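PDB 7MQ5: universal stress protein from Pseudomonas aeruginosa UCBPP-PA14, which is of unknown biochemical function but belongs to the universal stress protein family, whose members are generally linked to survival under stress. Local coordinates for residues Leu92-His97 against Pro122-Lys127; Lys114-Ala119 against Val271-Pro276. All blocks are in the same frame, centred on the assembly; numbering follows the deposited sequence. Where two conformers were deposited one is given.

Contact 1: residues Leu92-His97 against Pro122-Lys127; sequences LIIKQH and PVLMTK
P122 opens the pairing: P122 O accepts I93 N at 3.1 Å, while its ring carbon CB lies against CD1 of L92. V123 comes next and faces the same side of the sheet as I93; its CG1 rests near the carbonyl of I93, and helix 110-118 lies over it through L116. L124 points to the other face, alongside I94 and in the same direction, its CD2 4.0 Å from I94 CG2. Its backbone binds strand 92-96 twice: its N reaches I93 O at 2.8 Å, and its O receives K95 N in a nearly straight bond (169°). Such a ladder belongs to neighbouring parallel strands, here the two arms of a right-handed beta-alpha-beta crossover whose helix is 110-118, consistent with the Rossmann-like alpha/beta fold of the HUP clan. Selenomethionine M125, in one of its two conformers, folds back at chi2 and chi3 (-64° and -54°), which carries CE toward H97 CB, beneath the helix whose D112 forms a salt bridge with K95. At T126 the amide donates to K95 O, T126 O takes H97 N at 2.8 Å, and OG1 meets the aliphatic part of Q96 crosswise, 3.3 Å from its CB; the Q96 amide itself is held by E20 and L22. K127 brings CE obliquely to the H97 ring, 3.7 Å from ND1, and its NZ is bonded to L267 O, among other carbonyls. A water in the plane of that ring joins ND1 to K127 O, and I107 O binds its NE2.

Contact 2: residues Lys114-Ala119 against Val271-Pro276; sequences KLLRFA and VLVLKP
K275 lays the end of its side chain over the last turn of helix 110-118, with CE 3.0 Å from L116 O. The aliphatic chain runs extended as far as CE, and a final bend at chi4 (77°) brings the ammonium between two backbone acceptors. NZ donates to L116 O at 2.7 Å and to A119 O at 2.8 Å. The bond to A119 lies in the carbonyl plane, on a lone pair, whereas the one to L116 is tilted 21° from its plane. L116 O lies at the C-terminal end of the helix, where the negative end of the dipole would favour the charged form of this buried lysine. Beside this, L116 and V273 cross at about a right angle, meeting through CD2 and CG2 at 4.0 Å; the same leucine also packs on V123 and M125 of the adjacent strand 123-126. A119, the first residue to leave helical geometry, supplies its carbonyl just where the chain turns toward that strand. A lysine from the strand end thus bridges one carbonyl in the last helical turn and one just beyond it, in a layered alpha/beta fold where a helix packs on one face of the sheet.

Strand 123-126 is the element through which the two contacts meet, their centres about 9 Å apart. In contact 1 it pairs in parallel with 92-96; on its other edge it runs antiparallel to strand 270-274 of contact 2, with V123 O 2.8 Å from V273 N and M125 N 2.9 Å from V271 O, both probable hydrogen bonds. Helix 110-118 joins the strands of contact 1 and then packs toward the strand of contact 2; L116 CD2, which takes part in contact 2, also lies 3.6 Å from V123 CG1 of contact 1. The antiparallel pair is thus the seam between two sets of parallel strands, consistent with tandem universal stress protein folds sharing one continuous sheet.

Contact 1: residues Leu92-His97 against Pro122-Lys127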
ATOM      1  N   LEU A  92      -7.404   2.818   6.086  1.00  9.42           N
ATOM      2  CA  LEU A  92      -6.238   1.993   5.705  1.00  8.99           C
ATOM      3  C   LEU A  92      -6.484   0.603   6.271  1.00  8.50           C
ATOM      4  O   LEU A  92      -6.980   0.494   7.394  1.00 10.11           O
ATOM      5  CB  LEU A  92      -4.955   2.581   6.302  1.00  9.87           C
ATOM      6  CG  LEU A  92      -3.664   1.779   6.124  1.00  9.68           C
ATOM      7  CD1 LEU A  92      -3.257   1.670   4.652  1.00  9.77           C
ATOM      8  CD2 LEU A  92      -2.541   2.409   6.928  1.00 10.51           C
ATOM      9  N   ILE A  93      -6.148  -0.412   5.493  1.00  8.28           N
ATOM     10  CA  ILE A  93      -6.105  -1.820   5.963  1.00  8.39           C
ATOM     11  C   ILE A  93      -4.640  -2.248   5.962  1.00  8.38           C
ATOM     12  O   ILE A  93      -3.976  -2.048   4.934  1.00  9.11           O
ATOM     13  CB  ILE A  93      -6.945  -2.728   5.055  1.00  9.03           C
ATOM     14  CG1 ILE A  93      -8.417  -2.320   5.059  1.00  9.99           C
ATOM     15  CG2 ILE A  93      -6.760  -4.189   5.434  1.00 10.16           C
ATOM     16  CD1 ILE A  93      -9.245  -2.961   3.968  1.00  9.94           C
ATOM     17  N   ILE A  94      -4.173  -2.824   7.063  1.00  8.26           N
ATOM     18  CA  ILE A  94      -2.803  -3.389   7.135  1.00  8.30           C
ATOM     19  C   ILE A  94      -2.945  -4.897   7.325  1.00  8.51           C
ATOM     20  O   ILE A  94      -3.611  -5.347   8.285  1.00  9.46           O
ATOM     21  CB  ILE A  94      -1.954  -2.768   8.248  1.00  9.24           C
ATOM     22  CG1 ILE A  94      -1.927  -1.240   8.151  1.00  9.36           C
ATOM     23  CG2 ILE A  94      -0.556  -3.380   8.231  1.00  9.86           C
ATOM     24  CD1 ILE A  94      -1.089  -0.584   9.230  1.00 10.76           C
ATOM     25  N   LYS A  95      -2.328  -5.654   6.416  1.00  8.93           N
ATOM     26  CA  LYS A  95      -2.351  -7.125   6.514  1.00  9.94           C
ATOM     27  C   LYS A  95      -0.971  -7.670   6.152  1.00 10.11           C
ATOM     28  O   LYS A  95      -0.368  -7.209   5.163  1.00 11.20           O
ATOM     29  CB  LYS A  95      -3.412  -7.713   5.587  1.00 12.23           C
ATOM     30  CG  LYS A  95      -3.499  -9.220   5.720  1.00 14.31           C
ATOM     31  CD  LYS A  95      -4.594  -9.894   4.942  1.00 17.87           C
ATOM     32  CE  LYS A  95      -4.524 -11.406   5.089  1.00 20.64           C
ATOM     33  NZ  LYS A  95      -3.277 -11.974   4.505  1.00 23.37           N
ATOM     34  N   GLN A  96      -0.513  -8.653   6.910  1.00 10.81           N
ATOM     35  CA  GLN A  96       0.773  -9.297   6.591  1.00 10.95           C
ATOM     36  C   GLN A  96       0.565 -10.399   5.553  1.00 11.49           C
ATOM     37  O   GLN A  96      -0.402 -11.179   5.637  1.00 12.60           O
ATOM     38  CB  GLN A  96       1.414  -9.860   7.856  1.00 12.73           C
ATOM     39  CG  GLN A  96       2.725 -10.578   7.581  1.00 13.15           C
ATOM     40  CD  GLN A  96       3.564 -10.844   8.809  1.00 14.54           C
ATOM     41  OE1 GLN A  96       3.177 -10.581   9.952  1.00 15.15           O
ATOM     42  NE2 GLN A  96       4.742 -11.387   8.566  1.00 17.17           N
ATOM     43  N   HIS A  97       1.490 -10.453   4.610  1.00 11.19           N
ATOM     44  CA  HIS A  97       1.531 -11.498   3.569  1.00 12.42           C
ATOM     45  C   HIS A  97       2.160 -12.771   4.124  1.00 13.42           C
ATOM     46  O   HIS A  97       3.266 -12.693   4.693  1.00 14.35           O
ATOM     47  CB  HIS A  97       2.354 -10.989   2.391  1.00 13.11           C
ATOM     48  CG  HIS A  97       2.709 -12.041   1.408  1.00 14.01           C
ATOM     49  ND1 HIS A  97       4.018 -12.338   1.096  1.00 15.84           N
ATOM     50  CD2 HIS A  97       1.934 -12.855   0.667  1.00 15.75           C
ATOM     51  CE1 HIS A  97       4.036 -13.297   0.191  1.00 15.14           C
ATOM     52  NE2 HIS A  97       2.764 -13.630  -0.094  1.00 17.42           N
ATOM     53  N   PRO A 122      -6.841   2.491   0.745  1.00  9.99           N
ATOM     54  CA  PRO A 122      -5.462   2.021   0.689  1.00  9.66           C
ATOM     55  C   PRO A 122      -5.272   0.714   1.476  1.00  8.47           C
ATOM     56  O   PRO A 122      -5.870   0.528   2.536  1.00  9.03           O
ATOM     57  CB  PRO A 122      -4.682   3.180   1.337  1.00 10.52           C
ATOM     58  CG  PRO A 122      -5.513   4.406   1.011  1.00 11.41           C
ATOM     59  CD  PRO A 122      -6.934   3.912   1.116  1.00 11.07           C
ATOM     60  N   VAL A 123      -4.468  -0.178   0.916  1.00  8.37           N
ATOM     61  CA  VAL A 123      -4.103  -1.443   1.597  1.00  8.28           C
ATOM     62  C   VAL A 123      -2.584  -1.523   1.686  1.00  7.87           C
ATOM     63  O   VAL A 123      -1.911  -1.394   0.648  1.00  8.86           O
ATOM     64  CB  VAL A 123      -4.639  -2.683   0.867  1.00  8.67           C
ATOM     65  CG1 VAL A 123      -4.196  -3.948   1.585  1.00  9.83           C
ATOM     66  CG2 VAL A 123      -6.154  -2.645   0.737  1.00  9.75           C
ATOM     67  N   LEU A 124      -2.077  -1.719   2.898  1.00  7.97           N
ATOM     68  CA  LEU A 124      -0.645  -1.976   3.132  1.00  8.34           C
ATOM     69  C   LEU A 124      -0.474  -3.475   3.346  1.00  8.08           C
ATOM     70  O   LEU A 124      -0.964  -4.020   4.339  1.00  9.59           O
ATOM     71  CB  LEU A 124      -0.180  -1.202   4.363  1.00  8.66           C
ATOM     72  CG  LEU A 124       1.259  -1.460   4.794  1.00  9.96           C
ATOM     73  CD1 LEU A 124       2.255  -1.062   3.710  1.00 11.21           C
ATOM     74  CD2 LEU A 124       1.552  -0.738   6.096  1.00 11.22           C
HETATM   75  N   MSE A 125       0.158  -4.132   2.377  1.00  8.72           N
HETATM   76  CA  MSE A 125       0.509  -5.537   2.467  0.55  9.97           C
HETATM   77  C   MSE A 125       1.942  -5.611   2.973  1.00  9.68           C
HETATM   78  O   MSE A 125       2.850  -5.159   2.276  1.00 10.83           O
HETATM   79  CB  MSE A 125       0.454  -6.198   1.089  0.55 12.08           C
HETATM   80  CG  MSE A 125      -0.922  -6.257   0.471  0.55 13.58           C
HETATM   81 SE   MSE A 125      -2.170  -7.370   1.487  0.55 13.84          SE
HETATM   82  CE  MSE A 125      -1.095  -9.015   1.570  0.55 17.48           C
ATOM     83  N   THR A 126       2.144  -6.125   4.188  1.00  9.88           N
ATOM     84  CA  THR A 126       3.503  -6.194   4.714  1.00 10.96           C
ATOM     85  C   THR A 126       4.163  -7.475   4.201  1.00 11.72           C
ATOM     86  O   THR A 126       3.560  -8.550   4.314  1.00 13.52           O
ATOM     87  CB  THR A 126       3.558  -6.021   6.239  1.00 12.06           C
ATOM     88  OG1 THR A 126       3.148  -7.204   6.930  1.00 15.82           O
ATOM     89  CG2 THR A 126       2.723  -4.856   6.724  1.00 13.34           C
ATOM     90  N   LYS A 127       5.367  -7.350   3.636  1.00 10.97           N
ATOM     91  CA  LYS A 127       6.056  -8.521   3.043  1.00 12.00           C
ATOM     92  C   LYS A 127       7.445  -8.743   3.640  1.00 13.37           C
ATOM     93  O   LYS A 127       8.054  -9.774   3.307  1.00 16.76           O
ATOM     94  CB  LYS A 127       6.169  -8.372   1.525  1.00 11.92           C
ATOM     95  CG  LYS A 127       4.841  -8.190   0.798  1.00 11.51           C
ATOM     96  CD  LYS A 127       4.956  -8.247  -0.710  1.00 11.95           C
ATOM     97  CE  LYS A 127       5.110  -9.660  -1.220  1.00 12.69           C
ATOM     98  NZ  LYS A 127       5.287  -9.702  -2.692  1.00 12.91           N
TER
HETATM   99  O   HOH W   1       5.409 -10.959   5.481  1.00 22.54           O
HETATM  100  O   HOH W   2       6.497 -12.005   2.251  1.00 37.25           O

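Contact 2: residues Lys114-Ala119 against Val271-Pro276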
ATOM      1  N   LYS A 114      -8.018 -10.911  -3.813  1.00 13.15           N
ATOM      2  CA  LYS A 114      -9.426 -10.445  -3.759  1.00 13.41           C
ATOM      3  C   LYS A 114      -9.518  -9.244  -2.808  1.00 12.81           C
ATOM      4  O   LYS A 114     -10.265  -8.309  -3.106  1.00 13.23           O
ATOM      5  CB  LYS A 114     -10.339 -11.606  -3.370  1.00 15.24           C
ATOM      6  CG  LYS A 114     -10.495 -12.641  -4.477  1.00 18.18           C
ATOM      7  CD  LYS A 114     -11.354 -13.826  -4.118  1.00 20.96           C
ATOM      8  CE  LYS A 114     -11.496 -14.795  -5.272  1.00 27.94           C
ATOM      9  NZ  LYS A 114     -12.258 -15.995  -4.871  1.00 34.71           N
ATOM     10  N   LEU A 115      -8.756  -9.267  -1.717  1.00 12.08           N
ATOM     11  CA  LEU A 115      -8.745  -8.105  -0.798  1.00 11.68           C
ATOM     12  C   LEU A 115      -8.245  -6.873  -1.562  1.00 11.42           C
ATOM     13  O   LEU A 115      -8.856  -5.793  -1.463  1.00 12.11           O
ATOM     14  CB  LEU A 115      -7.836  -8.398   0.400  1.00 11.78           C
ATOM     15  CG  LEU A 115      -7.612  -7.222   1.344  1.00 11.93           C
ATOM     16  CD1 LEU A 115      -8.919  -6.745   1.943  1.00 12.42           C
ATOM     17  CD2 LEU A 115      -6.613  -7.589   2.426  1.00 12.97           C
ATOM     18  N   LEU A 116      -7.131  -7.017  -2.272  1.00 11.33           N
ATOM     19  CA  LEU A 116      -6.577  -5.846  -2.998  1.00 11.31           C
ATOM     20  C   LEU A 116      -7.518  -5.359  -4.100  1.00 11.73           C
ATOM     21  O   LEU A 116      -7.584  -4.154  -4.342  1.00 12.71           O
ATOM     22  CB  LEU A 116      -5.227  -6.219  -3.600  1.00 11.14           C
ATOM     23  CG  LEU A 116      -4.103  -6.409  -2.593  1.00 11.95           C
ATOM     24  CD1 LEU A 116      -2.848  -6.900  -3.281  1.00 16.04           C
ATOM     25  CD2 LEU A 116      -3.830  -5.129  -1.823  1.00 14.08           C
ATOM     26  N   ARG A 117      -8.210  -6.280  -4.760  0.60 11.64           N
ATOM     27  CA  ARG A 117      -9.135  -5.912  -5.854  0.60 12.68           C
ATOM     28  C   ARG A 117     -10.303  -5.084  -5.309  0.60 12.91           C
ATOM     29  O   ARG A 117     -10.556  -3.983  -5.836  0.60 13.87           O
ATOM     30  CB  ARG A 117      -9.618  -7.210  -6.506  0.60 14.80           C
ATOM     31  CG  ARG A 117     -10.582  -7.024  -7.661  0.60 18.02           C
ATOM     32  CD  ARG A 117     -10.734  -8.331  -8.419  0.60 21.13           C
ATOM     33  NE  ARG A 117      -9.449  -8.820  -8.910  0.60 22.09           N
ATOM     34  CZ  ARG A 117      -8.796  -9.900  -8.478  0.60 23.57           C
ATOM     35  NH1 ARG A 117      -9.310 -10.692  -7.550  0.60 25.87           N
ATOM     36  NH2 ARG A 117      -7.628 -10.205  -9.014  0.60 26.11           N
ATOM     37  N   PHE A 118     -10.910  -5.550  -4.218  1.00 12.39           N
ATOM     38  CA  PHE A 118     -12.197  -4.956  -3.761  1.00 13.65           C
ATOM     39  C   PHE A 118     -12.071  -3.936  -2.637  1.00 11.91           C
ATOM     40  O   PHE A 118     -13.076  -3.263  -2.382  1.00 12.84           O
ATOM     41  CB  PHE A 118     -13.170  -6.081  -3.407  1.00 16.11           C
ATOM     42  CG  PHE A 118     -13.600  -6.857  -4.624  1.00 19.35           C
ATOM     43  CD1 PHE A 118     -14.414  -6.267  -5.582  1.00 24.94           C
ATOM     44  CD2 PHE A 118     -13.158  -8.150  -4.840  1.00 19.91           C
ATOM     45  CE1 PHE A 118     -14.794  -6.959  -6.724  1.00 28.69           C
ATOM     46  CE2 PHE A 118     -13.543  -8.845  -5.976  1.00 26.03           C
ATOM     47  CZ  PHE A 118     -14.356  -8.248  -6.917  1.00 25.48           C
ATOM     48  N   ALA A 119     -10.915  -3.812  -1.992  1.00 11.33           N
ATOM     49  CA  ALA A 119     -10.853  -2.867  -0.854  1.00 11.25           C
ATOM     50  C   ALA A 119     -11.087  -1.442  -1.334  1.00 10.66           C
ATOM     51  O   ALA A 119     -10.367  -0.960  -2.207  1.00 11.85           O
ATOM     52  CB  ALA A 119      -9.528  -2.983  -0.161  1.00 11.19           C
ATOM     53  N   VAL A 271       4.221  -3.298   0.534  1.00  8.97           N
ATOM     54  CA  VAL A 271       3.622  -2.579  -0.615  1.00  9.23           C
ATOM     55  C   VAL A 271       2.360  -1.859  -0.144  1.00  8.57           C
ATOM     56  O   VAL A 271       1.457  -2.503   0.424  1.00  9.28           O
ATOM     57  CB  VAL A 271       3.317  -3.514  -1.806  1.00 10.26           C
ATOM     58  CG1 VAL A 271       2.942  -2.715  -3.053  1.00 11.68           C
ATOM     59  CG2 VAL A 271       4.477  -4.448  -2.124  1.00 12.31           C
ATOM     60  N   LEU A 272       2.316  -0.551  -0.375  1.00  8.42           N
ATOM     61  CA  LEU A 272       1.097   0.249  -0.141  1.00  8.28           C
ATOM     62  C   LEU A 272       0.413   0.412  -1.494  1.00  8.16           C
ATOM     63  O   LEU A 272       1.031   0.992  -2.415  1.00  9.30           O
ATOM     64  CB  LEU A 272       1.446   1.603   0.472  1.00  8.56           C
ATOM     65  CG  LEU A 272       0.249   2.510   0.718  1.00  9.08           C
ATOM     66  CD1 LEU A 272      -0.717   1.899   1.713  1.00  9.97           C
ATOM     67  CD2 LEU A 272       0.676   3.892   1.169  1.00 10.52           C
ATOM     68  N   VAL A 273      -0.795  -0.113  -1.609  1.00  8.16           N
ATOM     69  CA  VAL A 273      -1.551  -0.120  -2.885  1.00  8.95           C
ATOM     70  C   VAL A 273      -2.658   0.933  -2.835  1.00  9.03           C
ATOM     71  O   VAL A 273      -3.563   0.832  -1.988  1.00  9.09           O
ATOM     72  CB  VAL A 273      -2.123  -1.522  -3.135  1.00  9.65           C
ATOM     73  CG1 VAL A 273      -2.898  -1.557  -4.439  1.00 10.99           C
ATOM     74  CG2 VAL A 273      -1.025  -2.575  -3.119  1.00 11.24           C
ATOM     75  N   LEU A 274      -2.547   1.918  -3.720  1.00  9.32           N
ATOM     76  CA  LEU A 274      -3.533   3.004  -3.852  1.00  9.77           C
ATOM     77  C   LEU A 274      -4.325   2.802  -5.142  1.00 10.00           C
ATOM     78  O   LEU A 274      -3.797   2.200  -6.081  1.00 11.93           O
ATOM     79  CB  LEU A 274      -2.802   4.347  -3.874  1.00 10.41           C
ATOM     80  CG  LEU A 274      -1.887   4.597  -2.682  1.00 10.92           C
ATOM     81  CD1 LEU A 274      -1.183   5.929  -2.825  1.00 13.46           C
ATOM     82  CD2 LEU A 274      -2.651   4.534  -1.373  1.00 12.52           C
ATOM     83  N   LYS A 275      -5.547   3.308  -5.164  1.00 10.39           N
ATOM     84  CA  LYS A 275      -6.400   3.227  -6.367  1.00 11.07           C
ATOM     85  C   LYS A 275      -6.847   4.622  -6.762  1.00 12.62           C
ATOM     86  O   LYS A 275      -6.899   5.519  -5.926  1.00 13.41           O
ATOM     87  CB  LYS A 275      -7.629   2.355  -6.122  1.00 11.58           C
ATOM     88  CG  LYS A 275      -7.335   0.925  -5.693  1.00 11.25           C
ATOM     89  CD  LYS A 275      -8.581   0.080  -5.659  1.00 12.35           C
ATOM     90  CE  LYS A 275      -8.339  -1.372  -5.287  1.00 12.30           C
ATOM     91  NZ  LYS A 275      -8.119  -1.589  -3.835  1.00 11.40           N
ATOM     92  N   PRO A 276      -7.179   4.831  -8.053  1.00 13.18           N
ATOM     93  CA  PRO A 276      -7.714   6.115  -8.495  1.00 14.19           C
ATOM     94  C   PRO A 276      -8.992   6.464  -7.726  1.00 14.78           C
ATOM     95  O   PRO A 276      -9.758   5.581  -7.388  1.00 14.52           O
ATOM     96  CB  PRO A 276      -8.035   5.889  -9.978  1.00 15.54           C
ATOM     97  CG  PRO A 276      -7.118   4.770 -10.392  1.00 15.63           C
ATOM     98  CD  PRO A 276      -7.017   3.888  -9.167  1.00 13.05           C
TER